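Local coordinates for periplasmic binding protein (Mycobacterium smegmatis, PDB 4MDY) that probably captures an iron-containing solute, such as a ferric siderophore, outside the cell membrane and delivers it to an ABC transporter for import, at residues V47-I52 and V145-E150; E40-L45 and P67-Q72; I215-I220 and A245-A250. One frame throughout, in Å; residues are numbered along the deposited sequence.

Contact 1 of 3, residues V47-I52 and V145-E150; sequences VGVVPI and VFKNAE
V47 and K147 meet side by side, and with V49 they account for most of the surface the two segments bury. The lysine chain leaves its backbone with CG beside the backbone N (chi1 -58°) and then runs extended to its tip, running antiparallel alongside V47. Its methylenes do apolar work on the way: CD of K147 packs 3.9 Å from CB of V47. Only the end is polar, and there NZ of K147 donates a hydrogen bond of 2.9 Å to O of V47. The ammonium lies in the carbonyl plane, with a C=O...N angle of 157°. A long amphipathic chain suits this place, because it can cover a valine and still reach the carbonyl at the end of a helix, where the helix dipole probably adds to the attraction.

The two methyls of V47 are shared out. CG2 of V47 meets CG2 of V145 at 4.0 Å, while CG1 of V47 lies 4.0 Å from CG of E150, whose aliphatic part is used here. V49 sends CG2 to CG2 of V145, also at 4.0 Å, and CE of K147 passes close by. Between the two valines G48 adopts positive phi (84°), easy for a residue without CB, as the C-prime residue of a Schellman motif. F146 plays the same part across the contact.

The contact thus joins two chain turns, one closing helix 40-46, the other lying between helices 134-144 and 148-168. V47 also packs on M151 and L154 of helix 148-168, V145 on L44 of helix 40-46, and V49 on V33 of strand 33-35.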
# COMPACT_ATOMS: atom_id res chain seq x y z
N VAL A 47 12.59 -8.13 -4.47
CA VAL A 47 14.04 -8.34 -4.63
C VAL A 47 14.48 -9.78 -4.37
O VAL A 47 15.66 -10.05 -4.21
CB VAL A 47 14.85 -7.35 -3.76
CG1 VAL A 47 14.63 -5.92 -4.24
CG2 VAL A 47 14.51 -7.47 -2.28
N GLY A 48 13.53 -10.72 -4.34
CA GLY A 48 13.85 -12.14 -4.27
C GLY A 48 14.12 -12.69 -2.88
O GLY A 48 14.64 -13.78 -2.75
N VAL A 49 13.78 -11.92 -1.85
CA VAL A 49 13.89 -12.39 -0.48
C VAL A 49 12.53 -12.95 -0.09
O VAL A 49 11.55 -12.20 0.00
CB VAL A 49 14.32 -11.26 0.47
CG1 VAL A 49 14.31 -11.73 1.92
CG2 VAL A 49 15.70 -10.74 0.07
N VAL A 50 12.45 -14.26 0.10
CA VAL A 50 11.17 -14.91 0.46
C VAL A 50 11.08 -15.02 1.99
O VAL A 50 11.87 -15.75 2.60
CB VAL A 50 11.03 -16.31 -0.19
CG1 VAL A 50 9.67 -16.91 0.11
CG2 VAL A 50 11.24 -16.22 -1.70
N PRO A 51 10.14 -14.30 2.61
CA PRO A 51 10.03 -14.36 4.07
C PRO A 51 9.58 -15.73 4.57
O PRO A 51 8.90 -16.46 3.85
CB PRO A 51 8.96 -13.31 4.41
CG PRO A 51 8.37 -12.85 3.14
CD PRO A 51 9.09 -13.47 1.98
N ILE A 52 9.99 -16.07 5.79
CA ILE A 52 9.52 -17.29 6.45
C ILE A 52 8.19 -17.06 7.17
O ILE A 52 7.54 -18.01 7.61
CB ILE A 52 10.54 -17.83 7.46
CG1 ILE A 52 10.84 -16.81 8.56
CG2 ILE A 52 11.81 -18.25 6.72
CD1 ILE A 52 11.36 -17.44 9.83
N VAL A 145 18.45 -5.90 3.44
CA VAL A 145 18.62 -7.22 2.81
C VAL A 145 19.70 -7.23 1.73
O VAL A 145 19.81 -8.20 0.97
CB VAL A 145 17.27 -7.78 2.27
CG1 VAL A 145 16.23 -7.76 3.37
CG2 VAL A 145 16.76 -7.02 1.04
N PHE A 146 20.50 -6.16 1.69
CA PHE A 146 21.70 -6.08 0.87
C PHE A 146 21.39 -6.05 -0.64
O PHE A 146 22.14 -6.59 -1.45
CB PHE A 146 22.67 -7.23 1.20
CG PHE A 146 23.29 -7.15 2.57
CD1 PHE A 146 22.54 -7.42 3.71
CD2 PHE A 146 24.63 -6.83 2.72
CE1 PHE A 146 23.12 -7.36 4.97
CE2 PHE A 146 25.21 -6.77 3.98
CZ PHE A 146 24.45 -7.03 5.11
N LYS A 147 20.27 -5.43 -0.99
CA LYS A 147 19.80 -5.35 -2.38
C LYS A 147 19.29 -3.94 -2.68
O LYS A 147 18.28 -3.74 -3.37
CB LYS A 147 18.74 -6.42 -2.64
CG LYS A 147 19.24 -7.83 -2.36
CD LYS A 147 18.37 -8.91 -2.95
CE LYS A 147 18.73 -10.28 -2.39
NZ LYS A 147 17.95 -11.38 -3.04
N ASN A 148 20.00 -2.96 -2.15
CA ASN A 148 19.61 -1.56 -2.33
C ASN A 148 19.67 -1.09 -3.78
O ASN A 148 18.85 -0.27 -4.19
CB ASN A 148 20.42 -0.65 -1.41
CG ASN A 148 21.90 -0.96 -1.45
OD1 ASN A 148 22.35 -1.96 -0.88
ND2 ASN A 148 22.68 -0.10 -2.12
N ALA A 149 20.61 -1.61 -4.56
CA ALA A 149 20.71 -1.24 -5.99
C ALA A 149 19.45 -1.64 -6.77
O ALA A 149 18.89 -0.85 -7.52
CB ALA A 149 21.96 -1.85 -6.62
N GLU A 150 19.00 -2.87 -6.58
CA GLU A 150 17.78 -3.32 -7.24
C GLU A 150 16.57 -2.55 -6.75
O GLU A 150 15.69 -2.20 -7.54
CB GLU A 150 17.56 -4.83 -7.03
CG GLU A 150 16.39 -5.41 -7.82
CD GLU A 150 16.63 -5.39 -9.32
OE1 GLU A 150 17.07 -6.43 -9.86
OE2 GLU A 150 16.42 -4.34 -9.97

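Contact 2 of 3, residues E40-L45 and P67-Q72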
# COMPACT_ATOMS: atom_id res chain seq x y z
N GLU A 40 5.08 -5.24 3.92
CA GLU A 40 6.52 -5.39 3.68
C GLU A 40 6.88 -6.60 2.82
O GLU A 40 7.95 -6.63 2.20
CB GLU A 40 7.30 -5.46 5.00
CG GLU A 40 7.26 -4.18 5.81
CD GLU A 40 6.21 -4.19 6.89
OE1 GLU A 40 5.05 -4.52 6.57
OE2 GLU A 40 6.53 -3.85 8.06
N GLN A 41 6.00 -7.61 2.78
CA GLN A 41 6.27 -8.79 1.98
C GLN A 41 6.47 -8.45 0.51
O GLN A 41 7.24 -9.12 -0.16
CB GLN A 41 5.18 -9.87 2.15
CG GLN A 41 3.82 -9.58 1.53
CD GLN A 41 2.86 -8.90 2.48
OE1 GLN A 41 3.27 -8.14 3.37
NE2 GLN A 41 1.58 -9.15 2.30
N ASP A 42 5.81 -7.41 0.02
CA ASP A 42 5.96 -7.01 -1.38
C ASP A 42 7.34 -6.41 -1.64
O ASP A 42 7.92 -6.62 -2.70
CB ASP A 42 4.88 -6.02 -1.80
CG ASP A 42 3.53 -6.68 -2.06
OD1 ASP A 42 3.32 -7.87 -1.71
OD2 ASP A 42 2.65 -5.98 -2.62
N ASP A 43 7.88 -5.68 -0.67
CA ASP A 43 9.24 -5.14 -0.83
C ASP A 43 10.24 -6.29 -0.86
O ASP A 43 11.11 -6.35 -1.72
CB ASP A 43 9.59 -4.17 0.30
CG ASP A 43 8.64 -2.99 0.38
OD1 ASP A 43 8.75 -2.05 -0.46
OD2 ASP A 43 7.79 -2.99 1.29
N LEU A 44 10.10 -7.22 0.09
CA LEU A 44 11.00 -8.37 0.18
C LEU A 44 10.95 -9.23 -1.08
O LEU A 44 11.98 -9.53 -1.71
CB LEU A 44 10.66 -9.19 1.44
CG LEU A 44 11.00 -8.44 2.73
CD1 LEU A 44 10.30 -9.02 3.95
CD2 LEU A 44 12.51 -8.40 2.95
N LEU A 45 9.74 -9.60 -1.48
CA LEU A 45 9.54 -10.46 -2.65
C LEU A 45 10.00 -9.80 -3.96
O LEU A 45 10.50 -10.48 -4.85
CB LEU A 45 8.09 -10.90 -2.75
CG LEU A 45 7.65 -11.91 -1.68
CD1 LEU A 45 6.14 -12.09 -1.72
CD2 LEU A 45 8.36 -13.24 -1.85
N PRO A 67 -2.08 -11.58 -5.58
CA PRO A 67 -1.70 -12.20 -6.85
C PRO A 67 -0.43 -11.64 -7.51
O PRO A 67 0.31 -12.39 -8.13
CB PRO A 67 -2.92 -11.94 -7.74
CG PRO A 67 -4.06 -11.93 -6.78
CD PRO A 67 -3.51 -11.22 -5.57
N TRP A 68 -0.17 -10.35 -7.35
CA TRP A 68 1.01 -9.73 -7.97
C TRP A 68 2.34 -10.13 -7.33
O TRP A 68 3.40 -9.80 -7.86
CB TRP A 68 0.86 -8.21 -7.96
CG TRP A 68 0.65 -7.67 -6.60
CD1 TRP A 68 1.60 -7.48 -5.64
CD2 TRP A 68 -0.59 -7.27 -6.01
NE1 TRP A 68 1.03 -6.98 -4.50
CE2 TRP A 68 -0.31 -6.84 -4.70
CE3 TRP A 68 -1.91 -7.23 -6.47
CZ2 TRP A 68 -1.31 -6.37 -3.84
CZ3 TRP A 68 -2.90 -6.75 -5.61
CH2 TRP A 68 -2.59 -6.33 -4.31
N ALA A 69 2.30 -10.82 -6.19
CA ALA A 69 3.52 -11.30 -5.55
C ALA A 69 3.60 -12.83 -5.43
O ALA A 69 4.58 -13.35 -4.89
CB ALA A 69 3.68 -10.66 -4.18
N GLN A 70 2.61 -13.54 -5.97
CA GLN A 70 2.55 -15.00 -5.88
C GLN A 70 3.64 -15.72 -6.67
O GLN A 70 4.21 -16.71 -6.19
CB GLN A 70 1.16 -15.51 -6.29
CG GLN A 70 0.13 -15.46 -5.17
CD GLN A 70 0.45 -16.46 -4.07
OE1 GLN A 70 1.09 -17.48 -4.33
NE2 GLN A 70 0.02 -16.17 -2.83
N ARG A 71 3.93 -15.24 -7.88
CA ARG A 71 5.04 -15.76 -8.70
C ARG A 71 6.34 -15.76 -7.91
O ARG A 71 7.09 -16.74 -7.90
CB ARG A 71 5.22 -14.90 -9.96
CG ARG A 71 6.38 -15.31 -10.86
CD ARG A 71 6.66 -14.30 -11.98
NE ARG A 71 7.51 -13.18 -11.56
CZ ARG A 71 8.83 -13.24 -11.37
NH1 ARG A 71 9.50 -14.38 -11.54
NH2 ARG A 71 9.50 -12.15 -10.99
N GLN A 72 6.61 -14.64 -7.24
CA GLN A 72 7.84 -14.46 -6.48
C GLN A 72 7.87 -15.36 -5.24
O GLN A 72 8.92 -15.83 -4.82
CB GLN A 72 7.99 -12.99 -6.06
CG GLN A 72 8.19 -12.02 -7.22
CD GLN A 72 6.90 -11.60 -7.92
OE1 GLN A 72 5.84 -12.20 -7.75
NE2 GLN A 72 7.00 -10.55 -8.72
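D42 of helix 40-45 reaches the indole of W68 through its carboxylate. Its CB does not head for the other helix, but the first torsion sets CG beside the backbone N, and the branch ends at the edge of the tryptophan ring. CG of D42 lies in the ring plane, 3.5 Å from NE1 of W68. OD1 of D42 turns to the neighbouring residue, resting 3.7 Å from CB of A69. OD2 of D42 accepts the indole N-H: NE1 of W68 donates to it over 2.7 Å at an N-H...O angle of 159°. The ring stands almost perpendicular to the carboxylate (87°), and the nitrogen meets OD2 on the syn side, though out of the carboxylate plane. An aspartate suits this buried place because it gives the indole N-H a strong acceptor, and OD2 is also hydrogen-bonded to S275.

A turn further on, CD1 of L45 packs 3.8 Å from CB of the small A69, which lets the helices approach, and CB of L45 lies 3.9 Å from CB of Q72.

The two helices run in roughly the same direction, 39° apart. F273 of helix 265-273 touches D42, W66 stacks on the W68 ring, and on other sides helix 40-46 meets strand 33-35 and helix 134-144.

Contact 3 of 3, residues I215-I220 and A245-A250; sequences IPRDEI and ADPIVA
The guanidinium of R217 has CD1 of I248 over one face, 3.5 Å above the plane and displaced from the centre of the group, while D246 and CD of P247 lie at its edge, roughly level with it. The carboxylate is turned 78° from the guanidinium, so this is not the flat, two-oxygen pairing: NH1 and NH2 of R217 both grip the single atom OD2 of D246. OD2 of D246 turns its syn lone pair to NH1 of R217, 2.8 Å away; NH2 of R217, at 2.9 Å, meets it from 34° out of the carboxylate plane. An arginine fits here because its extended chain can reach the other segment, lay its flat end against an isoleucine and leave its N-H groups for the acid. NH1 also bonds to O of G187.

Away from the salt bridge, CG2 of I220 packs 3.7 Å from CG2 of I248.

OD1 of D246 accepts from N of V249 at 2.9 Å with its anti lone pair, and weakly from N of I248. This is the classic N-cap arrangement, in which an aspartate satisfies the first N-H groups of a short, weakly bonded helix at about 247-250; here the same carboxylate also carries a salt bridge to the turn that leads into helix 220-224.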
# COMPACT_ATOMS: atom_id res chain seq x y z
N ILE A 215 -15.84 12.49 4.85
CA ILE A 215 -16.78 13.49 4.40
C ILE A 215 -18.13 13.17 5.04
O ILE A 215 -18.74 12.15 4.71
CB ILE A 215 -16.90 13.48 2.87
CG1 ILE A 215 -15.51 13.71 2.24
CG2 ILE A 215 -17.89 14.52 2.39
CD1 ILE A 215 -15.41 13.21 0.82
N PRO A 216 -18.60 14.02 5.96
CA PRO A 216 -19.88 13.73 6.60
C PRO A 216 -21.03 13.68 5.60
O PRO A 216 -20.96 14.29 4.54
CB PRO A 216 -20.06 14.87 7.60
CG PRO A 216 -19.14 15.95 7.15
CD PRO A 216 -18.01 15.28 6.45
N ARG A 217 -22.08 12.93 5.94
CA ARG A 217 -23.18 12.69 5.00
C ARG A 217 -23.78 13.97 4.41
O ARG A 217 -24.11 14.02 3.23
CB ARG A 217 -24.28 11.88 5.69
CG ARG A 217 -25.25 11.24 4.72
CD ARG A 217 -26.07 10.14 5.37
NE ARG A 217 -27.04 9.62 4.42
CZ ARG A 217 -26.75 8.80 3.41
NH1 ARG A 217 -25.50 8.39 3.21
NH2 ARG A 217 -27.72 8.40 2.59
N ASP A 218 -23.91 15.00 5.23
CA ASP A 218 -24.50 16.26 4.77
C ASP A 218 -23.58 17.06 3.81
O ASP A 218 -24.04 18.02 3.19
CB ASP A 218 -24.96 17.11 5.96
CG ASP A 218 -23.81 17.62 6.80
OD1 ASP A 218 -22.83 16.88 6.99
OD2 ASP A 218 -23.91 18.75 7.30
N GLU A 219 -22.32 16.66 3.66
CA GLU A 219 -21.37 17.36 2.77
C GLU A 219 -20.98 16.57 1.51
O GLU A 219 -20.16 17.03 0.73
CB GLU A 219 -20.10 17.73 3.55
CG GLU A 219 -20.32 18.84 4.58
CD GLU A 219 -19.08 19.13 5.40
OE1 GLU A 219 -17.96 19.06 4.85
OE2 GLU A 219 -19.22 19.43 6.61
N ILE A 220 -21.55 15.40 1.31
CA ILE A 220 -21.14 14.53 0.21
C ILE A 220 -21.27 15.20 -1.16
O ILE A 220 -20.32 15.20 -1.94
CB ILE A 220 -21.92 13.21 0.22
CG1 ILE A 220 -21.48 12.36 1.41
CG2 ILE A 220 -21.70 12.43 -1.06
CD1 ILE A 220 -22.39 11.19 1.69
N ALA A 245 -26.83 2.14 -4.41
CA ALA A 245 -28.14 2.10 -3.74
C ALA A 245 -28.35 3.27 -2.76
O ALA A 245 -29.48 3.53 -2.36
CB ALA A 245 -28.32 0.77 -3.02
N ASP A 246 -27.28 3.95 -2.37
CA ASP A 246 -27.39 5.09 -1.46
C ASP A 246 -28.01 6.26 -2.23
O ASP A 246 -27.54 6.60 -3.31
CB ASP A 246 -26.02 5.46 -0.89
CG ASP A 246 -26.07 6.66 0.01
OD1 ASP A 246 -26.13 7.79 -0.51
OD2 ASP A 246 -26.05 6.49 1.25
N PRO A 247 -29.08 6.87 -1.68
CA PRO A 247 -29.81 7.89 -2.44
C PRO A 247 -29.00 9.16 -2.70
O PRO A 247 -29.25 9.84 -3.69
CB PRO A 247 -31.03 8.19 -1.57
CG PRO A 247 -30.67 7.76 -0.20
CD PRO A 247 -29.67 6.65 -0.35
N ILE A 248 -28.04 9.48 -1.83
CA ILE A 248 -27.18 10.64 -2.07
C ILE A 248 -26.17 10.30 -3.17
O ILE A 248 -26.03 11.04 -4.13
CB ILE A 248 -26.48 11.11 -0.77
CG1 ILE A 248 -27.54 11.65 0.20
CG2 ILE A 248 -25.44 12.18 -1.09
CD1 ILE A 248 -27.02 11.98 1.58
N VAL A 249 -25.51 9.15 -3.04
CA VAL A 249 -24.57 8.70 -4.07
C VAL A 249 -25.28 8.62 -5.43
O VAL A 249 -24.73 9.07 -6.44
CB VAL A 249 -23.90 7.36 -3.69
CG1 VAL A 249 -23.02 6.84 -4.81
CG2 VAL A 249 -23.06 7.52 -2.42
N ALA A 250 -26.51 8.11 -5.44
CA ALA A 250 -27.31 8.00 -6.67
C ALA A 250 -27.49 9.33 -7.42
O ALA A 250 -27.62 9.33 -8.65
CB ALA A 250 -28.66 7.38 -6.36

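In the fold
Contacts 1 and 2 are neighbours, their centres about 11 Å apart, and share helix 40-46: contact 2 packs the body of the helix and contact 1 the turn that ends it, where V49 N probably bonds to L44 O. Their segments alternate, so the two contacts cross along the chain; both probably belong to one lobe. Contact 3 comes later in the sequence and on the opposite side of the chain's centre, its centre about 45 Å from that of contact 1 and about 37 Å from that of contact 2, among the connections around the parallel sheet containing strands 176-181 and 229-233. Such a separation fits the two-lobed build of solute-binding proteins of this family; here helix 148-168 probably links the lobes, with ligand expected between them.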